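Side-chain contacts in cyclic GMP-AMP synthase-like receptor (Tribolium castaneum, PDB 7LT2), which senses double-stranded RNA and in response joins ATP and GTP into a cyclic GMP-AMP signal of innate immunity, as a nucleotidyltransferase of the mab-21 family: residues P44-L49 against L135-S140; Q294-W297 against E303-M306; T308-N313 against D353-P358. All blocks are in the same frame, centred on the assembly; numbering follows the deposited sequence.

How the interactions relate
Interaction 1 lies about 45 Å from interaction 2 and 49 Å from interaction 3, measured between centres and on the opposite side of the chain's centre. It joins two helices near the nucleotidyltransferase sheet, whereas interactions 2 and 3 share helix 301-318 in the helical part of the protein. Their centres are about 13 Å apart, and they touch directly: Met306 SD lies 3.7 Å from Ile354 CD1. Interactions 1 and 2 are buried and wholly apolar between their side chains, each built around aromatic rings. Interaction 3 is partly buried, with an aliphatic pair inside and a salt bridge from exposed Arg310 beside it.

Interaction 1 of 3, residues P44-L49 against L135-S140; sequences PLFKAL and LRWMES
Phe46 and Trp137 make the main apolar contact between the short helix 44-49 and the longer helix 131-147 of the Mab-21 nucleotidyltransferase domain. The indole presents the far rim of its six-membered ring: Trp137 CH2 lies 3.6 Å from Phe46 CB, and Trp137 CZ2 lies 3.9 Å from the same atom. The two side chains cross at about a right angle. Trp137 CH2 also sits at the edge of the phenyl ring, near its plane, 3.8 Å from Phe46 CD1. With CG anti to the backbone N (chi1 177°), Trp137 spans the gap until Phe46 CA lies at the edge of the indole, in its plane.

A looser methyl contact adds to this. Met138 does not start out facing helix 44-49, but its CE bends round to 4.4 Å from Phe46 CE1. Met39 of helix 18-42 touches both Phe46 and Met138, while Leu77 of strand 70-77 touches both Phe46 and Trp137. The Met138 side chain is about 10 Å from that of Asp193, by similarity a catalytic magnesium ligand, so the contact is near that site without being part of it.

No polar pair joins the two segments; Phe46 N bonds Asp43 OD2 instead. The nearest CA atoms, those of Phe46 and Met138, are 9.0 Å apart. The chemistry therefore implies helices joined through hydrophobic side chains, with the indole bridging backbones too far apart to touch.

Interaction 2 of 3, residues Q294-W297 against E303-M306; sequences QSFW and EVFM
In the turn leading from helix 278-291 into helix 301-318, Phe296 and Trp297 of a 3-10 segment pack against Val304, one turn into the next helix. The CG1 methyl of Val304 meets both aromatic rings, lying 3.8 Å from Trp297 CZ3 and 4.0 Å from Phe296 CE2. With CG1 anti to the backbone N (chi1 176°), it faces the two rings, and Val304 CG2 lies by the Phe296 carbonyl, 3.5 Å from Phe296 O.

This turn belongs to the HhH/H2TH-like region of the Mab-21 family and follows the manganese site, where Ile289, Glu290 and Lys292 contact the ion. Asp293, also manganese-binding, is hydrogen-bonded through OD2 to Ser295 OG. The Trp297 side chain is about 7 Å from the bound manganese ion and touches Ile289, while the Phe296 ring takes a cation-pi contact from Lys292.

Phe296 CD2 stands 3.5 Å above the indole plane of Trp297, over its centre, and Trp297 CE2 lies in the plane of the phenyl ring at its edge; an edge of Phe296 is thus directed at a face of Trp297. The CB of Trp297 points away from helix 301-318, yet the indole swings back until CE3 is 3.9 Å from Val304 CG1.

Interaction 3 of 3, residues T308-N313 against D353-P358; sequences TLREYN and DIENNP
Arg310 and Glu355 form the polar half of this contact, a salt bridge in which one carboxylate oxygen receives both terminal nitrogens of the guanidinium. The stronger bond runs from Arg310 NH2 to Glu355 OE2 at 2.8 Å and is nearly straight, with an N-H...O angle of 163°. The acceptor lies almost exactly in the guanidinium plane and uses its anti lone pair, directed away from the other oxygen. A weak, more bent bond joins Arg310 NH1 to the same Glu355 OE2 at 3.3 Å. The two flat groups are only 12° from coplanar, but since a single oxygen takes both donors, this is not the paired two-oxygen arrangement. Glu355 CG also lies in the guanidinium plane at its edge, 3.3 Å from Arg310 NH2. Arg310 gets there by setting CG anti to its carbonyl carbon (chi1 -69°) and running extended from CG to NE, although its CB does not face the other segment.

Beside the bridge, Leu309 and Ile354 meet tip to tip, Leu309 CD2 lying 4.1 Å from Ile354 CD1. Ile354 O accepts from Asn357 N at 3.1 Å in the turn that follows helix 337-354. Two more carbonyls there have partners: Asp353 O bonds Asn360 ND2, and Glu355 O takes a weak hydrogen bond from Arg302 NH2.

The contact ties the middle of helix 301-318, in the HhH/H2TH-like domain of the Mab-21 family, to the C-terminal end of helix 337-354 and the first residue beyond it. Ile351 of the latter helix touches both Leu309 and Arg310, and Leu268 of helix 258-272 also packs on Leu309, placing Leu309 between helices 258-272 and 337-354.

Interaction 1 of 3, residues P44-L49 against L135-S140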
ATOM      1  N   PRO A  44      10.918  25.672   0.775  1.00 19.07           N
ATOM      2  CA  PRO A  44      10.717  25.850   2.222  1.00 18.89           C
ATOM      3  C   PRO A  44       9.336  25.434   2.702  1.00 17.86           C
ATOM      4  O   PRO A  44       9.207  24.964   3.838  1.00 17.13           O
ATOM      5  CB  PRO A  44      10.955  27.354   2.421  1.00 19.78           C
ATOM      6  CG  PRO A  44      11.840  27.747   1.277  1.00 21.03           C
ATOM      7  CD  PRO A  44      11.394  26.899   0.118  1.00 22.77           C
ATOM      8  N   LEU A  45       8.296  25.601   1.882  1.00 18.29           N
ATOM      9  CA  LEU A  45       6.964  25.180   2.304  1.00 17.01           C
ATOM     10  C   LEU A  45       6.889  23.665   2.450  1.00 15.87           C
ATOM     11  O   LEU A  45       6.263  23.162   3.392  1.00 15.93           O
ATOM     12  CB  LEU A  45       5.911  25.680   1.315  1.00 16.97           C
ATOM     13  CG  LEU A  45       4.453  25.313   1.620  1.00 17.77           C
ATOM     14  CD1 LEU A  45       4.054  25.668   3.048  1.00 18.76           C
ATOM     15  CD2 LEU A  45       3.521  25.999   0.619  1.00 22.14           C
ATOM     16  N   PHE A  46       7.529  22.914   1.544  1.00 18.50           N
ATOM     17  CA  PHE A  46       7.585  21.467   1.727  1.00 15.11           C
ATOM     18  C   PHE A  46       8.337  21.108   2.996  1.00 16.85           C
ATOM     19  O   PHE A  46       7.915  20.219   3.742  1.00 17.04           O
ATOM     20  CB  PHE A  46       8.236  20.768   0.533  1.00 16.42           C
ATOM     21  CG  PHE A  46       8.535  19.307   0.790  1.00 16.66           C
ATOM     22  CD1 PHE A  46       7.502  18.393   0.937  1.00 21.44           C
ATOM     23  CD2 PHE A  46       9.841  18.858   0.924  1.00 18.20           C
ATOM     24  CE1 PHE A  46       7.767  17.049   1.194  1.00 16.53           C
ATOM     25  CE2 PHE A  46      10.111  17.513   1.182  1.00 15.78           C
ATOM     26  CZ  PHE A  46       9.072  16.614   1.313  1.00 18.12           C
ATOM     27  N   LYS A  47       9.460  21.782   3.256  1.00 16.39           N
ATOM     28  CA  LYS A  47      10.210  21.474   4.468  1.00 16.59           C
ATOM     29  C   LYS A  47       9.365  21.733   5.706  1.00 19.53           C
ATOM     30  O   LYS A  47       9.399  20.953   6.665  1.00 20.60           O
ATOM     31  CB  LYS A  47      11.503  22.287   4.513  1.00 20.63           C
ATOM     32  CG  LYS A  47      12.437  21.874   5.643  1.00 21.25           C
ATOM     33  CD  LYS A  47      13.728  22.661   5.588  1.00 23.22           C
ATOM     34  CE  LYS A  47      14.706  22.183   6.650  1.00 30.77           C
ATOM     35  NZ  LYS A  47      16.047  22.763   6.408  1.00 32.97           N
ATOM     36  N   ALA A  48       8.567  22.806   5.686  1.00 18.84           N
ATOM     37  CA  ALA A  48       7.716  23.122   6.829  1.00 17.02           C
ATOM     38  C   ALA A  48       6.587  22.108   6.986  1.00 19.08           C
ATOM     39  O   ALA A  48       6.264  21.708   8.110  1.00 19.02           O
ATOM     40  CB  ALA A  48       7.149  24.536   6.684  1.00 17.39           C
ATOM     41  N   LEU A  49       5.975  21.683   5.874  1.00 16.22           N
ATOM     42  CA  LEU A  49       4.850  20.752   5.949  1.00 17.05           C
ATOM     43  C   LEU A  49       5.292  19.333   6.286  1.00 15.71           C
ATOM     44  O   LEU A  49       4.544  18.593   6.937  1.00 17.31           O
ATOM     45  CB  LEU A  49       4.099  20.733   4.623  1.00 16.20           C
ATOM     46  CG  LEU A  49       3.155  21.908   4.374  1.00 15.81           C
ATOM     47  CD1 LEU A  49       2.818  21.967   2.897  1.00 17.85           C
ATOM     48  CD2 LEU A  49       1.902  21.712   5.203  1.00 17.47           C
ATOM     49  N   LEU A 135      -1.545  17.162  -6.044  1.00 17.12           N
ATOM     50  CA  LEU A 135      -0.757  16.299  -6.917  1.00 19.57           C
ATOM     51  C   LEU A 135       0.107  17.117  -7.873  1.00 19.46           C
ATOM     52  O   LEU A 135       1.268  16.770  -8.124  1.00 19.62           O
ATOM     53  CB  LEU A 135      -1.681  15.352  -7.685  1.00 20.84           C
ATOM     54  CG  LEU A 135      -2.316  14.233  -6.850  1.00 21.70           C
ATOM     55  CD1 LEU A 135      -3.524  13.641  -7.568  1.00 24.05           C
ATOM     56  CD2 LEU A 135      -1.296  13.139  -6.551  1.00 22.02           C
ATOM     57  N   ARG A 136      -0.436  18.215  -8.407  1.00 20.87           N
ATOM     58  CA  ARG A 136       0.349  19.060  -9.304  1.00 20.14           C
ATOM     59  C   ARG A 136       1.507  19.718  -8.565  1.00 18.36           C
ATOM     60  O   ARG A 136       2.605  19.858  -9.118  1.00 20.79           O
ATOM     61  CB  ARG A 136      -0.543  20.117  -9.956  1.00 21.05           C
ATOM     62  CG  ARG A 136      -1.542  19.529 -10.929  1.00 27.60           C
ATOM     63  CD  ARG A 136      -2.179  20.594 -11.804  1.00 38.39           C
ATOM     64  NE  ARG A 136      -3.063  21.468 -11.044  1.00 39.10           N
ATOM     65  CZ  ARG A 136      -4.324  21.184 -10.751  1.00 42.48           C
ATOM     66  NH1 ARG A 136      -4.879  20.040 -11.118  1.00 37.42           N
ATOM     67  NH2 ARG A 136      -5.049  22.072 -10.077  1.00 47.08           N
ATOM     68  N   TRP A 137       1.281  20.119  -7.312  1.00 17.08           N
ATOM     69  CA  TRP A 137       2.344  20.733  -6.524  1.00 20.89           C
ATOM     70  C   TRP A 137       3.478  19.749  -6.276  1.00 18.37           C
ATOM     71  O   TRP A 137       4.655  20.100  -6.421  1.00 18.86           O
ATOM     72  CB  TRP A 137       1.773  21.246  -5.204  1.00 21.98           C
ATOM     73  CG  TRP A 137       2.779  21.834  -4.270  1.00 19.75           C
ATOM     74  CD1 TRP A 137       3.265  23.108  -4.287  1.00 20.85           C
ATOM     75  CD2 TRP A 137       3.401  21.180  -3.162  1.00 20.43           C
ATOM     76  NE1 TRP A 137       4.161  23.286  -3.258  1.00 18.47           N
ATOM     77  CE2 TRP A 137       4.259  22.118  -2.551  1.00 19.89           C
ATOM     78  CE3 TRP A 137       3.312  19.896  -2.620  1.00 18.13           C
ATOM     79  CZ2 TRP A 137       5.029  21.807  -1.433  1.00 21.03           C
ATOM     80  CZ3 TRP A 137       4.079  19.587  -1.510  1.00 21.52           C
ATOM     81  CH2 TRP A 137       4.926  20.541  -0.927  1.00 19.41           C
ATOM     82  N   MET A 138       3.146  18.507  -5.914  1.00 16.47           N
ATOM     83  CA  MET A 138       4.188  17.520  -5.652  1.00 16.20           C
ATOM     84  C   MET A 138       4.932  17.146  -6.931  1.00 18.11           C
ATOM     85  O   MET A 138       6.159  17.006  -6.920  1.00 19.12           O
ATOM     86  CB  MET A 138       3.578  16.277  -4.997  1.00 18.31           C
ATOM     87  CG  MET A 138       4.575  15.167  -4.713  1.00 17.53           C
ATOM     88  SD  MET A 138       5.897  15.683  -3.591  1.00 20.53           S
ATOM     89  CE  MET A 138       5.014  15.792  -2.041  1.00 22.79           C
ATOM     90  N   GLU A 139       4.207  16.986  -8.042  1.00 22.00           N
ATOM     91  CA  GLU A 139       4.849  16.699  -9.321  1.00 20.07           C
ATOM     92  C   GLU A 139       5.855  17.786  -9.685  1.00 20.98           C
ATOM     93  O   GLU A 139       6.982  17.492 -10.099  1.00 22.82           O
ATOM     94  CB  GLU A 139       3.782  16.553 -10.411  1.00 23.46           C
ATOM     95  CG  GLU A 139       4.315  16.504 -11.828  1.00 30.54           C
ATOM     96  CD  GLU A 139       3.201  16.514 -12.866  1.00 41.43           C
ATOM     97  OE1 GLU A 139       2.021  16.664 -12.482  1.00 39.95           O
ATOM     98  OE2 GLU A 139       3.507  16.376 -14.070  1.00 47.86           O
ATOM     99  N   SER A 140       5.466  19.055  -9.523  1.00 18.36           N
ATOM    100  CA  SER A 140       6.382  20.156  -9.803  1.00 21.38           C
ATOM    101  C   SER A 140       7.610  20.099  -8.900  1.00 20.82           C
ATOM    102  O   SER A 140       8.742  20.278  -9.367  1.00 20.39           O
ATOM    103  CB  SER A 140       5.646  21.489  -9.641  1.00 23.07           C
ATOM    104  OG  SER A 140       6.534  22.583  -9.736  1.00 27.22           O
TER

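Interaction 2 of 3, residues Q294-W297 against E303-M306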
ATOM      1  N   GLN A 294      -7.737 -15.087  18.968  1.00 27.63           N
ATOM      2  CA  GLN A 294      -6.328 -14.965  18.597  1.00 27.59           C
ATOM      3  C   GLN A 294      -5.671 -16.329  18.390  1.00 30.24           C
ATOM      4  O   GLN A 294      -4.738 -16.454  17.588  1.00 24.71           O
ATOM      5  CB  GLN A 294      -5.568 -14.168  19.659  1.00 35.90           C
ATOM      6  CG  GLN A 294      -5.749 -12.675  19.509  1.00 38.42           C
ATOM      7  CD  GLN A 294      -5.384 -12.204  18.117  1.00 39.89           C
ATOM      8  OE1 GLN A 294      -4.220 -12.276  17.713  1.00 33.58           O
ATOM      9  NE2 GLN A 294      -6.382 -11.731  17.367  1.00 37.06           N
ATOM     10  N   SER A 295      -6.142 -17.363  19.090  1.00 28.57           N
ATOM     11  CA  SER A 295      -5.520 -18.678  18.985  1.00 25.22           C
ATOM     12  C   SER A 295      -5.679 -19.296  17.601  1.00 20.11           C
ATOM     13  O   SER A 295      -4.939 -20.224  17.265  1.00 24.50           O
ATOM     14  CB  SER A 295      -6.104 -19.613  20.043  1.00 27.80           C
ATOM     15  OG  SER A 295      -7.514 -19.674  19.926  1.00 34.32           O
ATOM     16  N   PHE A 296      -6.616 -18.796  16.793  1.00 22.23           N
ATOM     17  CA  PHE A 296      -6.834 -19.362  15.464  1.00 22.05           C
ATOM     18  C   PHE A 296      -5.559 -19.338  14.632  1.00 22.69           C
ATOM     19  O   PHE A 296      -5.269 -20.288  13.893  1.00 23.13           O
ATOM     20  CB  PHE A 296      -7.950 -18.592  14.759  1.00 21.11           C
ATOM     21  CG  PHE A 296      -8.149 -18.976  13.323  1.00 20.59           C
ATOM     22  CD1 PHE A 296      -8.763 -20.172  12.989  1.00 23.58           C
ATOM     23  CD2 PHE A 296      -7.745 -18.123  12.304  1.00 21.65           C
ATOM     24  CE1 PHE A 296      -8.957 -20.521  11.663  1.00 24.46           C
ATOM     25  CE2 PHE A 296      -7.937 -18.461  10.975  1.00 23.92           C
ATOM     26  CZ  PHE A 296      -8.544 -19.665  10.652  1.00 22.05           C
ATOM     27  N   TRP A 297      -4.771 -18.273  14.756  1.00 20.02           N
ATOM     28  CA  TRP A 297      -3.591 -18.088  13.924  1.00 21.26           C
ATOM     29  C   TRP A 297      -2.425 -18.980  14.327  1.00 21.32           C
ATOM     30  O   TRP A 297      -1.404 -18.992  13.628  1.00 19.47           O
ATOM     31  CB  TRP A 297      -3.196 -16.611  13.956  1.00 21.03           C
ATOM     32  CG  TRP A 297      -4.369 -15.738  13.593  1.00 19.17           C
ATOM     33  CD1 TRP A 297      -5.068 -14.913  14.427  1.00 19.60           C
ATOM     34  CD2 TRP A 297      -5.004 -15.644  12.310  1.00 18.91           C
ATOM     35  NE1 TRP A 297      -6.086 -14.300  13.739  1.00 20.29           N
ATOM     36  CE2 TRP A 297      -6.072 -14.733  12.439  1.00 20.00           C
ATOM     37  CE3 TRP A 297      -4.773 -16.242  11.066  1.00 18.49           C
ATOM     38  CZ2 TRP A 297      -6.909 -14.398  11.371  1.00 19.87           C
ATOM     39  CZ3 TRP A 297      -5.604 -15.907   9.999  1.00 19.91           C
ATOM     40  CH2 TRP A 297      -6.660 -14.993  10.162  1.00 20.16           C
ATOM     41  N   GLU A 303      -4.683 -25.860   8.218  1.00 21.43           N
ATOM     42  CA  GLU A 303      -6.003 -25.547   8.757  1.00 19.91           C
ATOM     43  C   GLU A 303      -6.339 -24.067   8.599  1.00 21.50           C
ATOM     44  O   GLU A 303      -7.476 -23.718   8.254  1.00 20.65           O
ATOM     45  CB  GLU A 303      -6.108 -25.960  10.226  1.00 28.73           C
ATOM     46  CG  GLU A 303      -7.495 -25.711  10.794  1.00 26.82           C
ATOM     47  CD  GLU A 303      -7.700 -26.286  12.179  1.00 38.69           C
ATOM     48  OE1 GLU A 303      -6.761 -26.911  12.724  1.00 30.42           O
ATOM     49  OE2 GLU A 303      -8.813 -26.111  12.718  1.00 36.62           O
ATOM     50  N   VAL A 304      -5.373 -23.178   8.845  1.00 21.24           N
ATOM     51  CA  VAL A 304      -5.631 -21.752   8.655  1.00 19.87           C
ATOM     52  C   VAL A 304      -5.930 -21.459   7.189  1.00 20.48           C
ATOM     53  O   VAL A 304      -6.875 -20.725   6.866  1.00 19.88           O
ATOM     54  CB  VAL A 304      -4.444 -20.916   9.173  1.00 19.21           C
ATOM     55  CG1 VAL A 304      -4.665 -19.423   8.890  1.00 18.65           C
ATOM     56  CG2 VAL A 304      -4.243 -21.142  10.664  1.00 20.60           C
ATOM     57  N   PHE A 305      -5.135 -22.028   6.281  1.00 20.08           N
ATOM     58  CA  PHE A 305      -5.359 -21.817   4.852  1.00 20.28           C
ATOM     59  C   PHE A 305      -6.733 -22.321   4.423  1.00 20.17           C
ATOM     60  O   PHE A 305      -7.487 -21.605   3.752  1.00 18.10           O
ATOM     61  CB  PHE A 305      -4.256 -22.506   4.043  1.00 18.67           C
ATOM     62  CG  PHE A 305      -4.530 -22.567   2.556  1.00 20.63           C
ATOM     63  CD1 PHE A 305      -4.457 -21.423   1.773  1.00 19.37           C
ATOM     64  CD2 PHE A 305      -4.832 -23.771   1.942  1.00 20.02           C
ATOM     65  CE1 PHE A 305      -4.702 -21.477   0.410  1.00 20.04           C
ATOM     66  CE2 PHE A 305      -5.078 -23.834   0.578  1.00 22.47           C
ATOM     67  CZ  PHE A 305      -5.013 -22.687  -0.189  1.00 19.81           C
ATOM     68  N   MET A 306      -7.074 -23.559   4.791  1.00 22.14           N
ATOM     69  CA  MET A 306      -8.354 -24.126   4.376  1.00 21.86           C
ATOM     70  C   MET A 306      -9.526 -23.355   4.964  1.00 20.38           C
ATOM     71  O   MET A 306     -10.536 -23.130   4.286  1.00 19.85           O
ATOM     72  CB  MET A 306      -8.435 -25.598   4.780  1.00 22.05           C
ATOM     73  CG  MET A 306      -7.526 -26.514   3.974  1.00 23.57           C
ATOM     74  SD  MET A 306      -7.899 -26.479   2.209  1.00 24.52           S
ATOM     75  CE  MET A 306      -9.624 -26.954   2.234  1.00 25.03           C
TER

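Interaction 3 of 3, residues T308-N313 against D353-P358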
ATOM      1  N   THR A 308      -9.640 -20.115   6.101  1.00 19.05           N
ATOM      2  CA  THR A 308      -9.778 -18.770   5.548  1.00 17.58           C
ATOM      3  C   THR A 308     -10.167 -18.816   4.077  1.00 20.92           C
ATOM      4  O   THR A 308     -10.881 -17.930   3.603  1.00 20.85           O
ATOM      5  CB  THR A 308      -8.495 -17.950   5.743  1.00 17.99           C
ATOM      6  OG1 THR A 308      -7.365 -18.611   5.154  1.00 18.58           O
ATOM      7  CG2 THR A 308      -8.232 -17.710   7.225  1.00 17.06           C
ATOM      8  N   LEU A 309      -9.733 -19.850   3.349  1.00 17.85           N
ATOM      9  CA  LEU A 309     -10.158 -19.995   1.959  1.00 18.03           C
ATOM     10  C   LEU A 309     -11.661 -20.220   1.866  1.00 20.40           C
ATOM     11  O   LEU A 309     -12.331 -19.635   1.007  1.00 20.37           O
ATOM     12  CB  LEU A 309      -9.403 -21.144   1.288  1.00 19.32           C
ATOM     13  CG  LEU A 309      -9.786 -21.479  -0.162  1.00 19.43           C
ATOM     14  CD1 LEU A 309      -9.530 -20.313  -1.113  1.00 19.96           C
ATOM     15  CD2 LEU A 309      -9.048 -22.724  -0.641  1.00 21.90           C
ATOM     16  N   ARG A 310     -12.210 -21.058   2.750  1.00 18.45           N
ATOM     17  CA  ARG A 310     -13.654 -21.269   2.786  1.00 19.89           C
ATOM     18  C   ARG A 310     -14.402 -19.976   3.096  1.00 22.49           C
ATOM     19  O   ARG A 310     -15.431 -19.681   2.472  1.00 22.43           O
ATOM     20  CB  ARG A 310     -13.996 -22.341   3.823  1.00 23.57           C
ATOM     21  CG  ARG A 310     -13.537 -23.744   3.455  1.00 26.06           C
ATOM     22  CD  ARG A 310     -13.946 -24.742   4.526  1.00 29.77           C
ATOM     23  NE  ARG A 310     -13.367 -26.061   4.300  1.00 34.05           N
ATOM     24  CZ  ARG A 310     -13.909 -26.996   3.533  1.00 36.75           C
ATOM     25  NH1 ARG A 310     -15.054 -26.794   2.899  1.00 32.41           N
ATOM     26  NH2 ARG A 310     -13.289 -28.165   3.399  1.00 35.37           N
ATOM     27  N   GLU A 311     -13.905 -19.199   4.070  1.00 23.12           N
ATOM     28  CA  GLU A 311     -14.582 -17.963   4.462  1.00 25.16           C
ATOM     29  C   GLU A 311     -14.448 -16.899   3.373  1.00 22.56           C
ATOM     30  O   GLU A 311     -15.394 -16.143   3.119  1.00 21.48           O
ATOM     31  CB  GLU A 311     -14.042 -17.469   5.814  1.00 25.25           C
ATOM     32  CG  GLU A 311     -14.965 -17.764   6.996  1.00 47.19           C
ATOM     33  CD  GLU A 311     -16.272 -17.015   6.899  1.00 43.78           C
ATOM     34  OE1 GLU A 311     -16.249 -15.775   7.062  1.00 48.02           O
ATOM     35  OE2 GLU A 311     -17.315 -17.670   6.658  1.00 48.95           O
ATOM     36  N   TYR A 312     -13.287 -16.841   2.714  1.00 20.94           N
ATOM     37  CA  TYR A 312     -13.107 -15.981   1.546  1.00 19.93           C
ATOM     38  C   TYR A 312     -14.133 -16.302   0.462  1.00 23.36           C
ATOM     39  O   TYR A 312     -14.730 -15.392  -0.130  1.00 23.31           O
ATOM     40  CB  TYR A 312     -11.672 -16.142   1.032  1.00 20.60           C
ATOM     41  CG  TYR A 312     -11.359 -15.537  -0.316  1.00 19.02           C
ATOM     42  CD1 TYR A 312     -11.471 -14.174  -0.531  1.00 20.27           C
ATOM     43  CD2 TYR A 312     -10.895 -16.331  -1.356  1.00 17.64           C
ATOM     44  CE1 TYR A 312     -11.164 -13.619  -1.761  1.00 20.54           C
ATOM     45  CE2 TYR A 312     -10.580 -15.788  -2.584  1.00 22.66           C
ATOM     46  CZ  TYR A 312     -10.714 -14.433  -2.781  1.00 20.60           C
ATOM     47  OH  TYR A 312     -10.397 -13.899  -4.008  1.00 22.09           O
ATOM     48  N   ASN A 313     -14.373 -17.591   0.210  1.00 21.71           N
ATOM     49  CA  ASN A 313     -15.385 -17.971  -0.769  1.00 23.49           C
ATOM     50  C   ASN A 313     -16.778 -17.504  -0.360  1.00 27.66           C
ATOM     51  O   ASN A 313     -17.583 -17.132  -1.222  1.00 25.65           O
ATOM     52  CB  ASN A 313     -15.372 -19.484  -0.980  1.00 20.80           C
ATOM     53  CG  ASN A 313     -16.053 -19.893  -2.268  1.00 31.31           C
ATOM     54  OD1 ASN A 313     -16.163 -19.097  -3.198  1.00 30.97           O
ATOM     55  ND2 ASN A 313     -16.515 -21.134  -2.328  1.00 33.76           N
ATOM     56  N   ASP A 353     -11.527 -30.220  -4.283  1.00 28.79           N
ATOM     57  CA  ASP A 353     -10.428 -30.989  -4.852  1.00 26.72           C
ATOM     58  C   ASP A 353      -9.247 -31.115  -3.895  1.00 29.81           C
ATOM     59  O   ASP A 353      -8.469 -32.070  -4.009  1.00 25.38           O
ATOM     60  CB  ASP A 353      -9.974 -30.343  -6.165  1.00 24.64           C
ATOM     61  CG  ASP A 353      -9.137 -31.271  -7.011  1.00 31.05           C
ATOM     62  OD1 ASP A 353      -9.658 -32.331  -7.411  1.00 32.47           O
ATOM     63  OD2 ASP A 353      -7.967 -30.932  -7.282  1.00 33.96           O
ATOM     64  N   ILE A 354      -9.094 -30.179  -2.959  1.00 27.12           N
ATOM     65  CA  ILE A 354      -7.963 -30.183  -2.038  1.00 28.32           C
ATOM     66  C   ILE A 354      -8.364 -30.539  -0.612  1.00 27.49           C
ATOM     67  O   ILE A 354      -7.480 -30.876   0.193  1.00 28.17           O
ATOM     68  CB  ILE A 354      -7.219 -28.831  -2.053  1.00 21.93           C
ATOM     69  CG1 ILE A 354      -8.088 -27.732  -1.437  1.00 30.18           C
ATOM     70  CG2 ILE A 354      -6.802 -28.465  -3.470  1.00 23.25           C
ATOM     71  CD1 ILE A 354      -7.423 -26.364  -1.418  1.00 26.46           C
ATOM     72  N   GLU A 355      -9.651 -30.446  -0.274  1.00 29.75           N
ATOM     73  CA  GLU A 355     -10.255 -30.858   0.991  1.00 34.51           C
ATOM     74  C   GLU A 355      -9.511 -31.995   1.679  1.00 41.12           C
ATOM     75  O   GLU A 355      -8.980 -31.832   2.783  1.00 32.75           O
ATOM     76  CB  GLU A 355     -11.698 -31.292   0.724  1.00 35.68           C
ATOM     77  CG  GLU A 355     -12.679 -30.955   1.809  1.00 45.99           C
ATOM     78  CD  GLU A 355     -14.077 -30.776   1.263  1.00 40.95           C
ATOM     79  OE1 GLU A 355     -14.526 -31.629   0.462  1.00 38.39           O
ATOM     80  OE2 GLU A 355     -14.718 -29.766   1.617  1.00 47.97           O
ATOM     81  N   ASN A 356      -9.477 -33.152   1.021  1.00 31.84           N
ATOM     82  CA  ASN A 356      -8.872 -34.365   1.556  1.00 33.35           C
ATOM     83  C   ASN A 356      -7.663 -34.804   0.740  1.00 39.03           C
ATOM     84  O   ASN A 356      -7.237 -35.963   0.831  1.00 33.38           O
ATOM     85  CB  ASN A 356      -9.912 -35.485   1.611  1.00 33.99           C
ATOM     86  CG  ASN A 356     -11.125 -35.115   2.443  1.00 35.81           C
ATOM     87  OD1 ASN A 356     -10.997 -34.580   3.544  1.00 45.69           O
ATOM     88  ND2 ASN A 356     -12.312 -35.392   1.914  1.00 42.01           N
ATOM     89  N   ASN A 357      -7.108 -33.901  -0.060  1.00 35.35           N
ATOM     90  CA  ASN A 357      -5.969 -34.199  -0.928  1.00 33.46           C
ATOM     91  C   ASN A 357      -5.044 -32.995  -0.919  1.00 33.60           C
ATOM     92  O   ASN A 357      -5.020 -32.200  -1.868  1.00 30.76           O
ATOM     93  CB  ASN A 357      -6.431 -34.521  -2.352  1.00 31.99           C
ATOM     94  CG  ASN A 357      -7.311 -35.754  -2.417  1.00 35.73           C
ATOM     95  OD1 ASN A 357      -6.816 -36.873  -2.566  1.00 41.33           O
ATOM     96  ND2 ASN A 357      -8.621 -35.558  -2.305  1.00 33.61           N
ATOM     97  N   PRO A 358      -4.264 -32.816   0.150  1.00 33.09           N
ATOM     98  CA  PRO A 358      -3.367 -31.651   0.206  1.00 34.99           C
ATOM     99  C   PRO A 358      -2.303 -31.666  -0.876  1.00 31.63           C
ATOM    100  O   PRO A 358      -1.761 -30.604  -1.205  1.00 31.27           O
ATOM    101  CB  PRO A 358      -2.757 -31.738   1.613  1.00 32.19           C
ATOM    102  CG  PRO A 358      -2.888 -33.168   2.002  1.00 32.19           C
ATOM    103  CD  PRO A 358      -4.149 -33.667   1.348  1.00 37.37           C
TER